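Local coordinates for protein cytochrome oxidase subunit II (Rhodothermus marinus, PDB 1W2L) that probably passes electrons through the heme c of this domain towards the copper A centre of a caa3 oxidase that reduces oxygen to water, at residues L57-S60 against I61-G65; K67-Q70 against G71-N74; V75-A78 against S79-S82. All coordinates share one frame; numbering follows the deposited sequence.

Contact 1: L57-S60 against I61-G65; sequences LRES and ILQPG. With HEC (heme c), chain B.
Leu-57 O receives the N-H of Ile-61 at 3.1 Å, an i to i+4 bond in the last turns of helix 54-62, part of the heme-bearing shell of the cytochrome c fold. The Leu-57 side chain lays CD2 against the heme methyl CMA, 3.7 Å away, and Ile-92 and Ile-95 of helix 85-96 also pack on the leucine side chain. Arg-58 O bonds the N-H of Leu-62 almost straight (2.9 Å, 165°). Its own side chain runs extended, CG anti to the backbone N (chi1 179°), which carries the guanidinium past Leu-62 so that CD1 of that leucine sits over the centre of one face, 3.7 Å from CZ; NH2 goes on to a salt bridge with Glu-85. Glu-59 O takes the N-H of Gln-63 at 2.8 Å, and Gln-63 is where the backbone leaves helical geometry. Alongside this bond the Glu-59 methylene CG meets Gln-63 OE1, the carboxylate and amide planes turned steeply apart. Ser-60 faces the porphyrin. Its OG bonds back to Tyr-56 O, which fixes the side-chain rotation, while CB rests 3.7 Å from heme C3A.

Contact 2: K67-Q70 against G71-N74; sequences KVVQ and GYPN. With HEC (heme c), chain B.
Tyr-72 and Val-69 close a type II beta turn, with Gln-70 and Gly-71 at its corners, in the loop that wraps the propionate edge of the heme before the methionine ligand of the cytochrome c fold. The turn's own bond, Tyr-72 N to Val-69 O, is long and weak at 3.4 Å; a water hydrogen-bonded to both Val-69 O and Tyr-72 O joins the two arms further. Gly-71 takes a positive phi (77°), where a side chain would run into Gln-70 O.

The tyrosine packs from CB outwards along the turn. Its CB touches the first propionate carbon of the heme, CAD, at 3.7 Å and lies equally near Val-69 O. CG, set anti to the carbonyl carbon (chi1 -74°), turns the ring back alongside Val-69, the two side chains pointing the same way. CD2 then meets Val-69 CG1 at 3.7 Å and Gln-70 O slightly closer, and CE2 continues along the same methyl. The ring as a whole takes part in a cation-pi contact with Arg-28, and OH is hydrogen-bonded to a bound Tris molecule, probably from the crystallisation liquor. A serine in place of Tyr-72 keeps CB against heme CAD but has no ring, and is likely to leave Val-69 CG1 uncovered on that side and Arg-28 without its aromatic partner.

Nearer the heme, the loop gives a backbone N-H to a propionate: Val-69 N donates to heme O2D at 2.9 Å in a nearly straight bond (171°). Val-68 sends CG1 to the same propionate arm and sets CG2 over the flat of the Asn-74 amide, the two side chains crossing at about a right angle, with CG2 3.6 Å from Asn-74 CG.

Contact 3: V75-A78 against S79-S82; sequences VMPA and SYAS. With HEC (heme c), chain B.
Ser-79, whose OG comes to 4.0 Å from Pro-77 CB, has its backbone O gripped twice by Ser-82: by Ser-82 OG at 2.9 Å, nearly in line with the C=O, and more loosely by the backbone N. One residue earlier, Ala-78 O takes the N-H of Ala-81 at 3.2 Å, the donor standing well above the carbonyl plane, an i to i+3 bond of the 3-10 turn. This short coil follows directly on the methionine loop of the cytochrome c fold and carries Tyr-80 back to the heme.

Pro-77 and Tyr-80 lie side by side. Pro-77 CG comes to 3.5 Å from Tyr-80 CE2 at an oblique approach, and CB makes an off-centre CH-pi contact with the same ring, 30° from its normal. A face of that ring is covered by heme CBB, which sits over its centre, and CE2 reaches the meso carbon CHC at 3.3 Å. The phenol is held at its tip as well, since OH bonds Lys-16 O.

Met-76 folds twice along its chain, chi2 -74° and chi3 -87°, which lets SD coordinate the iron at 2.3 Å and turns CE towards Tyr-80 CD2, 4.2 Å away. His-22 supplies the other axial ligand. Proline and tyrosine thus pack beside the methionine against the porphyrin, with Pro-77 CD also touching heme C2C. A thioether paired with a histidine fills both axial positions, the usual arrangement of an electron-transferring cytochrome c, and the soft sulfur would be expected to favour the reduced iron.

The three contacts follow one another along the chain, from the end of helix 54-62 (contact 1) through the loop leading towards helix 85-96 (contacts 2 and 3), and all touch the same heme. Contacts 1 and 3 have centres about 8 Å apart and pack directly: Ser-60 O lies 3.1 Å from Met-76 CE, and Leu-62 CD2 lies against Tyr-80 O. The centre of contact 2 is about 12 Å from that of contact 1, which it touches where Gly-65 CA meets Asn-74 OD1 (3.4 Å), and about 15 Å from that of contact 3, joined through the chain alone. Together the helix end and the loop after it line the heme from its propionates to its methionine ligand.

Contact 1: L57-S60 against I61-G65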
# COMPACT_ATOMS: atom_id res chain seq x y z
N LEU A 57 1.31 3.58 5.71
CA LEU A 57 0.42 2.87 4.80
C LEU A 57 -0.82 3.71 4.53
O LEU A 57 -1.28 3.82 3.39
CB LEU A 57 0.08 1.49 5.35
CG LEU A 57 1.25 0.53 5.52
CD1 LEU A 57 0.77 -0.79 6.12
CD2 LEU A 57 1.96 0.30 4.21
N ARG A 58 -1.39 4.31 5.57
CA ARG A 58 -2.58 5.14 5.45
C ARG A 58 -2.29 6.32 4.53
O ARG A 58 -3.10 6.63 3.63
CB ARG A 58 -3.12 5.56 6.85
CG ARG A 58 -4.33 6.45 6.91
CD ARG A 58 -4.55 6.86 8.40
NE ARG A 58 -5.68 7.79 8.29
CZ ARG A 58 -6.94 7.52 8.20
NH1 ARG A 58 -7.28 6.22 8.21
NH2 ARG A 58 -7.85 8.50 8.10
N GLU A 59 -1.19 6.99 4.75
CA GLU A 59 -0.77 8.17 3.98
C GLU A 59 -0.56 7.77 2.51
O GLU A 59 -0.90 8.47 1.57
CB GLU A 59 0.49 8.83 4.47
CG GLU A 59 1.10 9.98 3.70
CD GLU A 59 2.55 10.37 3.80
OE1 GLU A 59 3.51 9.55 3.80
OE2 GLU A 59 2.81 11.61 3.87
N SER A 60 0.04 6.61 2.28
CA SER A 60 0.32 6.13 0.95
C SER A 60 -0.98 5.89 0.16
O SER A 60 -0.99 6.16 -1.07
CB SER A 60 1.12 4.83 1.01
OG SER A 60 2.42 5.03 1.50
N ILE A 61 -2.00 5.45 0.82
CA ILE A 61 -3.28 5.14 0.18
C ILE A 61 -4.13 6.38 0.02
O ILE A 61 -4.70 6.63 -1.06
CB ILE A 61 -4.01 4.04 1.00
CG1 ILE A 61 -3.22 2.73 0.99
CG2 ILE A 61 -5.42 3.84 0.48
CD1 ILE A 61 -3.69 1.71 2.01
N LEU A 62 -4.25 7.19 1.06
CA LEU A 62 -5.12 8.35 1.12
C LEU A 62 -4.53 9.64 0.64
O LEU A 62 -5.29 10.54 0.25
CB LEU A 62 -5.63 8.63 2.54
CG LEU A 62 -6.58 7.57 3.08
CD1 LEU A 62 -6.89 7.87 4.53
CD2 LEU A 62 -7.87 7.54 2.27
N GLN A 63 -3.22 9.70 0.58
CA GLN A 63 -2.50 10.84 0.04
C GLN A 63 -1.53 10.32 -1.01
O GLN A 63 -0.35 10.59 -0.90
CB GLN A 63 -1.81 11.67 1.14
CG GLN A 63 -2.70 12.18 2.27
CD GLN A 63 -1.78 12.73 3.38
OE1 GLN A 63 -1.71 12.18 4.47
NE2 GLN A 63 -1.09 13.79 3.04
N PRO A 64 -2.06 9.68 -2.08
CA PRO A 64 -1.21 9.12 -3.12
C PRO A 64 -0.39 10.25 -3.75
O PRO A 64 -0.89 11.35 -3.94
CB PRO A 64 -2.29 8.58 -4.06
CG PRO A 64 -3.42 9.55 -3.96
CD PRO A 64 -3.50 9.59 -2.44
N GLY A 65 0.86 9.91 -4.04
CA GLY A 65 1.74 10.83 -4.71
C GLY A 65 2.42 11.74 -3.70
O GLY A 65 3.36 12.39 -4.13
FE HEC B . 0.03 1.53 -4.77
CHA HEC B . 3.04 2.60 -3.58
CHB HEC B . -0.97 0.83 -1.59
CHC HEC B . -3.00 0.57 -5.96
CHD HEC B . 1.18 1.89 -7.97
NA HEC B . 0.87 1.71 -2.94
C1A HEC B . 2.13 2.20 -2.66
C2A HEC B . 2.36 2.00 -1.25
C3A HEC B . 1.23 1.55 -0.69
C4A HEC B . 0.26 1.35 -1.75
CMA HEC B . 0.98 1.15 0.76
CAA HEC B . 3.74 2.19 -0.60
CBA HEC B . 4.51 0.91 -0.89
CGA HEC B . 5.99 0.82 -0.37
O1A HEC B . 6.60 -0.10 -0.84
O2A HEC B . 6.40 1.73 0.41
NB HEC B . -1.66 0.82 -3.93
C1B HEC B . -1.84 0.58 -2.64
C2B HEC B . -3.18 0.01 -2.40
C3B HEC B . -3.77 0.01 -3.64
C4B HEC B . -2.83 0.47 -4.60
CMB HEC B . -3.70 -0.46 -1.10
CAB HEC B . -5.18 -0.42 -4.01
CBB HEC B . -6.21 0.38 -3.16
NC HEC B . -0.78 1.32 -6.58
C1C HEC B . -2.07 0.88 -6.85
C2C HEC B . -2.22 0.83 -8.33
C3C HEC B . -1.06 1.20 -8.87
C4C HEC B . -0.16 1.53 -7.80
CMC HEC B . -3.51 0.37 -9.00
CAC HEC B . -0.63 1.14 -10.34
CBC HEC B . -1.43 1.95 -11.34
ND HEC B . 1.75 2.17 -5.59
C1D HEC B . 2.04 2.21 -6.93
C2D HEC B . 3.41 2.62 -7.14
C3D HEC B . 3.89 2.83 -5.91
C4D HEC B . 2.89 2.57 -4.94
CMD HEC B . 4.06 2.73 -8.45
CAD HEC B . 5.35 3.29 -5.55
CBD HEC B . 5.52 4.80 -5.69
CGD HEC B . 4.92 5.51 -4.52
O1D HEC B . 3.89 6.23 -4.67
O2D HEC B . 5.45 5.34 -3.38

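Contact 2: K67-Q70 against G71-N74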
# COMPACT_ATOMS: atom_id res chain seq x y z
N LYS A 67 4.49 11.04 -0.86
CA LYS A 67 5.88 10.60 -0.68
C LYS A 67 6.04 9.40 -1.63
O LYS A 67 5.17 8.50 -1.56
CB LYS A 67 6.31 10.14 0.69
CG LYS A 67 6.60 11.21 1.73
CD LYS A 67 7.08 10.62 3.05
CE LYS A 67 6.83 11.53 4.25
NZ LYS A 67 7.68 11.24 5.44
N VAL A 68 7.01 9.38 -2.47
CA VAL A 68 7.15 8.35 -3.50
C VAL A 68 8.39 7.50 -3.30
O VAL A 68 9.50 8.05 -3.24
CB VAL A 68 7.19 9.01 -4.90
CG1 VAL A 68 7.29 7.99 -6.03
CG2 VAL A 68 5.98 9.91 -5.09
N VAL A 69 8.23 6.18 -3.26
CA VAL A 69 9.37 5.27 -3.10
C VAL A 69 10.36 5.46 -4.24
O VAL A 69 9.99 5.52 -5.42
CB VAL A 69 8.86 3.82 -3.00
CG1 VAL A 69 9.99 2.83 -2.91
CG2 VAL A 69 7.90 3.66 -1.84
N GLN A 70 11.64 5.54 -3.90
CA GLN A 70 12.66 5.74 -4.96
C GLN A 70 12.60 4.60 -5.96
O GLN A 70 12.44 3.41 -5.68
CB GLN A 70 13.99 5.89 -4.27
CG GLN A 70 14.85 4.70 -4.24
CD GLN A 70 16.24 4.86 -3.64
OE1 GLN A 70 16.81 5.94 -3.65
NE2 GLN A 70 16.70 3.75 -3.12
N GLY A 71 12.80 4.98 -7.21
CA GLY A 71 12.92 4.06 -8.32
C GLY A 71 11.61 3.50 -8.80
O GLY A 71 11.63 2.52 -9.56
N TYR A 72 10.52 4.13 -8.46
CA TYR A 72 9.19 3.82 -8.97
C TYR A 72 8.56 5.02 -9.62
O TYR A 72 8.78 6.17 -9.20
CB TYR A 72 8.29 3.30 -7.83
CG TYR A 72 8.62 1.91 -7.40
CD1 TYR A 72 8.09 0.85 -8.12
CD2 TYR A 72 9.46 1.64 -6.33
CE1 TYR A 72 8.39 -0.42 -7.74
CE2 TYR A 72 9.77 0.34 -5.97
CZ TYR A 72 9.21 -0.71 -6.70
OH TYR A 72 9.44 -2.03 -6.43
N PRO A 73 7.68 4.81 -10.60
CA PRO A 73 6.93 5.92 -11.18
C PRO A 73 5.83 6.39 -10.23
O PRO A 73 5.28 5.62 -9.46
CB PRO A 73 6.32 5.29 -12.44
CG PRO A 73 6.12 3.84 -12.06
CD PRO A 73 7.32 3.51 -11.17
N ASN A 74 5.48 7.68 -10.33
CA ASN A 74 4.49 8.29 -9.47
C ASN A 74 3.10 8.17 -10.06
O ASN A 74 2.58 9.07 -10.65
CB ASN A 74 4.93 9.73 -9.19
CG ASN A 74 4.07 10.42 -8.13
OD1 ASN A 74 3.16 9.80 -7.59
ND2 ASN A 74 4.31 11.68 -7.88
FE HEC B . 0.03 1.53 -4.77
CHA HEC B . 3.04 2.60 -3.58
CHB HEC B . -0.97 0.83 -1.59
CHC HEC B . -3.00 0.57 -5.96
CHD HEC B . 1.18 1.89 -7.97
NA HEC B . 0.87 1.71 -2.94
C1A HEC B . 2.13 2.20 -2.66
C2A HEC B . 2.36 2.00 -1.25
C3A HEC B . 1.23 1.55 -0.69
C4A HEC B . 0.26 1.35 -1.75
CMA HEC B . 0.98 1.15 0.76
CAA HEC B . 3.74 2.19 -0.60
CBA HEC B . 4.51 0.91 -0.89
CGA HEC B . 5.99 0.82 -0.37
O1A HEC B . 6.60 -0.10 -0.84
O2A HEC B . 6.40 1.73 0.41
NB HEC B . -1.66 0.82 -3.93
C1B HEC B . -1.84 0.58 -2.64
C2B HEC B . -3.18 0.01 -2.40
C3B HEC B . -3.77 0.01 -3.64
C4B HEC B . -2.83 0.47 -4.60
CMB HEC B . -3.70 -0.46 -1.10
CAB HEC B . -5.18 -0.42 -4.01
CBB HEC B . -6.21 0.38 -3.16
NC HEC B . -0.78 1.32 -6.58
C1C HEC B . -2.07 0.88 -6.85
C2C HEC B . -2.22 0.83 -8.33
C3C HEC B . -1.06 1.20 -8.87
C4C HEC B . -0.16 1.53 -7.80
CMC HEC B . -3.51 0.37 -9.00
CAC HEC B . -0.63 1.14 -10.34
CBC HEC B . -1.43 1.95 -11.34
ND HEC B . 1.75 2.17 -5.59
C1D HEC B . 2.04 2.21 -6.93
C2D HEC B . 3.41 2.62 -7.14
C3D HEC B . 3.89 2.83 -5.91
C4D HEC B . 2.89 2.57 -4.94
CMD HEC B . 4.06 2.73 -8.45
CAD HEC B . 5.35 3.29 -5.55
CBD HEC B . 5.52 4.80 -5.69
CGD HEC B . 4.92 5.51 -4.52
O1D HEC B . 3.89 6.23 -4.67
O2D HEC B . 5.45 5.34 -3.38
O HOH W 1 10.17 7.60 -7.47

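Contact 3: V75-A78 against S79-S82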
# COMPACT_ATOMS: atom_id res chain seq x y z
N VAL A 75 2.54 6.96 -9.95
CA VAL A 75 1.30 6.62 -10.63
C VAL A 75 0.24 6.07 -9.69
O VAL A 75 -0.78 5.61 -10.17
CB VAL A 75 1.53 5.65 -11.81
CG1 VAL A 75 2.35 6.33 -12.90
CG2 VAL A 75 2.14 4.33 -11.38
N MET A 76 0.36 6.20 -8.37
CA MET A 76 -0.71 5.76 -7.46
C MET A 76 -2.01 6.49 -7.82
O MET A 76 -2.02 7.72 -7.88
CB MET A 76 -0.34 6.04 -5.99
CG MET A 76 0.30 4.90 -5.23
SD MET A 76 -0.87 3.62 -4.80
CE MET A 76 -1.58 4.06 -3.31
N PRO A 77 -3.12 5.78 -7.99
CA PRO A 77 -4.41 6.40 -8.32
C PRO A 77 -4.93 7.41 -7.35
O PRO A 77 -4.86 7.26 -6.15
CB PRO A 77 -5.38 5.20 -8.37
CG PRO A 77 -4.50 4.08 -8.84
CD PRO A 77 -3.18 4.32 -8.16
N ALA A 78 -5.56 8.45 -7.92
CA ALA A 78 -6.27 9.46 -7.19
C ALA A 78 -7.50 8.94 -6.45
O ALA A 78 -7.89 9.46 -5.42
CB ALA A 78 -6.76 10.52 -8.17
N SER A 79 -8.12 7.91 -7.02
CA SER A 79 -9.41 7.51 -6.52
C SER A 79 -9.40 6.99 -5.08
O SER A 79 -10.43 7.04 -4.42
CB SER A 79 -10.06 6.50 -7.47
OG SER A 79 -9.28 5.33 -7.54
N TYR A 80 -8.26 6.53 -4.61
CA TYR A 80 -8.22 5.96 -3.27
C TYR A 80 -8.36 7.01 -2.17
O TYR A 80 -8.60 6.63 -1.01
CB TYR A 80 -6.94 5.15 -3.08
CG TYR A 80 -6.80 4.08 -4.13
CD1 TYR A 80 -7.86 3.34 -4.62
CD2 TYR A 80 -5.57 3.83 -4.70
CE1 TYR A 80 -7.69 2.39 -5.59
CE2 TYR A 80 -5.38 2.88 -5.65
CZ TYR A 80 -6.44 2.14 -6.12
OH TYR A 80 -6.22 1.19 -7.08
N ALA A 81 -8.19 8.29 -2.48
CA ALA A 81 -8.38 9.33 -1.49
C ALA A 81 -9.79 9.30 -0.93
O ALA A 81 -9.95 9.86 0.16
CB ALA A 81 -8.13 10.70 -2.08
N SER A 82 -10.74 8.72 -1.64
CA SER A 82 -12.13 8.55 -1.29
C SER A 82 -12.46 7.29 -0.52
O SER A 82 -13.60 7.12 -0.06
CB SER A 82 -12.93 8.61 -2.62
OG SER A 82 -13.06 7.32 -3.16
FE HEC B . 0.03 1.53 -4.77
CHA HEC B . 3.04 2.60 -3.58
CHB HEC B . -0.97 0.83 -1.59
CHC HEC B . -3.00 0.57 -5.96
CHD HEC B . 1.18 1.89 -7.97
NA HEC B . 0.87 1.71 -2.94
C1A HEC B . 2.13 2.20 -2.66
C2A HEC B . 2.36 2.00 -1.25
C3A HEC B . 1.23 1.55 -0.69
C4A HEC B . 0.26 1.35 -1.75
CMA HEC B . 0.98 1.15 0.76
CAA HEC B . 3.74 2.19 -0.60
CBA HEC B . 4.51 0.91 -0.89
CGA HEC B . 5.99 0.82 -0.37
O1A HEC B . 6.60 -0.10 -0.84
O2A HEC B . 6.40 1.73 0.41
NB HEC B . -1.66 0.82 -3.93
C1B HEC B . -1.84 0.58 -2.64
C2B HEC B . -3.18 0.01 -2.40
C3B HEC B . -3.77 0.01 -3.64
C4B HEC B . -2.83 0.47 -4.60
CMB HEC B . -3.70 -0.46 -1.10
CAB HEC B . -5.18 -0.42 -4.01
CBB HEC B . -6.21 0.38 -3.16
NC HEC B . -0.78 1.32 -6.58
C1C HEC B . -2.07 0.88 -6.85
C2C HEC B . -2.22 0.83 -8.33
C3C HEC B . -1.06 1.20 -8.87
C4C HEC B . -0.16 1.53 -7.80
CMC HEC B . -3.51 0.37 -9.00
CAC HEC B . -0.63 1.14 -10.34
CBC HEC B . -1.43 1.95 -11.34
ND HEC B . 1.75 2.17 -5.59
C1D HEC B . 2.04 2.21 -6.93
C2D HEC B . 3.41 2.62 -7.14
C3D HEC B . 3.89 2.83 -5.91
C4D HEC B . 2.89 2.57 -4.94
CMD HEC B . 4.06 2.73 -8.45
CAD HEC B . 5.35 3.29 -5.55
CBD HEC B . 5.52 4.80 -5.69
CGD HEC B . 4.92 5.51 -4.52
O1D HEC B . 3.89 6.23 -4.67
O2D HEC B . 5.45 5.34 -3.38